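UDP-N-acetylglucosamine 2-epimerase (Listeria monocytogenes, PDB 3OT5) probably interconverts UDP-N-acetylglucosamine and UDP-N-acetylmannosamine by inverting the configuration at carbon 2 of the sugar. Local coordinates at residues 250-253 against 257-260. Numbering follows the deposited sequence.
Sequences EIVE and DTEL
No flat side-chain group meets another between Val252 and its partners Thr258 and Leu260; a methyl of Val252, CB of Leu260 and the hydroxyl of Thr258 make the contact. The CG2 methyl of Val252 lies 3.8 Å from CB of Leu260, and the two side chains run at about a right angle. With CG1 of Val252 anti to the backbone N (chi1 169°), CG2 sits anti to the carbonyl carbon and is the branch that reaches the leucine. Thr258 approaches the helix backbone instead: its OG1 comes within 3.7 Å of Val252 CA and 4.0 Å of Val252 O, with no hydrogen bond across the segments. That hydroxyl, placed between the threonine's backbone N and carbonyl carbon (chi1 64°), is hydrogen-bonded to Arg255 O in the connecting turn, while Arg283 hydrogen-bonds Val252 O through NH2 and Thr258 O through NH1, bridging helix and strand. The closest CA pair, Val252 and Thr258, is 6.0 Å apart, and the four touching residues are buried. Ile251 contributes little here: its CG2 stays 5.2 Å from Thr258 OG1, and the side chain packs on Ile227 and helix 348-360. Ile284 touches both Val252 and Leu260, extending the apolar layer to the neighbouring strand. Only residues 255-257 separate helix 240-254 from strand 258-263, so the contact closes the helix-to-strand half of a beta-alpha-beta crossover from the parallel neighbour 225-229, characteristic of a Rossmann-like domain.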
# COMPACT_ATOMS: atom_id res chain seq x y z
N GLU A 250 -5.99 -25.04 -14.40
CA GLU A 250 -5.10 -25.78 -15.28
C GLU A 250 -3.64 -25.76 -14.81
O GLU A 250 -2.91 -26.75 -14.98
CB GLU A 250 -5.23 -25.27 -16.73
CG GLU A 250 -4.44 -26.07 -17.74
CD GLU A 250 -4.76 -25.71 -19.19
OE1 GLU A 250 -3.97 -26.09 -20.09
OE2 GLU A 250 -5.80 -25.05 -19.44
N ILE A 251 -3.20 -24.66 -14.21
CA ILE A 251 -1.84 -24.55 -13.68
C ILE A 251 -1.71 -25.57 -12.55
O ILE A 251 -0.74 -26.35 -12.49
CB ILE A 251 -1.53 -23.12 -13.14
CG1 ILE A 251 -1.55 -22.08 -14.26
CG2 ILE A 251 -0.17 -23.08 -12.48
CD1 ILE A 251 -1.45 -20.64 -13.76
N VAL A 252 -2.70 -25.58 -11.66
CA VAL A 252 -2.73 -26.50 -10.53
C VAL A 252 -2.76 -27.96 -10.97
O VAL A 252 -2.03 -28.79 -10.42
CB VAL A 252 -3.91 -26.21 -9.59
CG1 VAL A 252 -4.08 -27.33 -8.56
CG2 VAL A 252 -3.71 -24.86 -8.92
N GLU A 253 -3.58 -28.29 -11.96
CA GLU A 253 -3.66 -29.68 -12.45
C GLU A 253 -2.38 -30.12 -13.16
O GLU A 253 -1.97 -31.27 -13.05
CB GLU A 253 -4.85 -29.87 -13.40
CG GLU A 253 -6.21 -29.70 -12.75
CD GLU A 253 -7.37 -29.95 -13.70
OE1 GLU A 253 -7.14 -30.54 -14.79
OE2 GLU A 253 -8.51 -29.57 -13.36
N ASP A 257 2.92 -30.14 -7.56
CA ASP A 257 3.56 -29.63 -6.35
C ASP A 257 3.17 -28.17 -6.07
O ASP A 257 3.90 -27.46 -5.39
CB ASP A 257 5.09 -29.82 -6.39
CG ASP A 257 5.74 -29.14 -7.57
OD1 ASP A 257 5.03 -28.71 -8.50
OD2 ASP A 257 6.99 -29.06 -7.57
N THR A 258 2.02 -27.75 -6.58
CA THR A 258 1.53 -26.39 -6.34
C THR A 258 0.18 -26.42 -5.65
O THR A 258 -0.59 -27.37 -5.76
CB THR A 258 1.30 -25.60 -7.64
OG1 THR A 258 0.27 -26.24 -8.41
CG2 THR A 258 2.58 -25.52 -8.47
N GLU A 259 -0.09 -25.35 -4.92
CA GLU A 259 -1.37 -25.18 -4.25
C GLU A 259 -1.82 -23.76 -4.51
O GLU A 259 -1.00 -22.85 -4.59
CB GLU A 259 -1.30 -25.49 -2.75
CG GLU A 259 -1.03 -26.96 -2.45
CD GLU A 259 -1.31 -27.33 -1.01
OE1 GLU A 259 -2.03 -26.57 -0.31
OE2 GLU A 259 -0.84 -28.41 -0.60
N LEU A 260 -3.12 -23.57 -4.67
CA LEU A 260 -3.69 -22.28 -4.95
C LEU A 260 -4.58 -21.83 -3.81
O LEU A 260 -5.38 -22.60 -3.31
CB LEU A 260 -4.52 -22.33 -6.24
CG LEU A 260 -5.40 -21.12 -6.63
CD1 LEU A 260 -4.61 -19.85 -6.81
CD2 LEU A 260 -6.21 -21.43 -7.89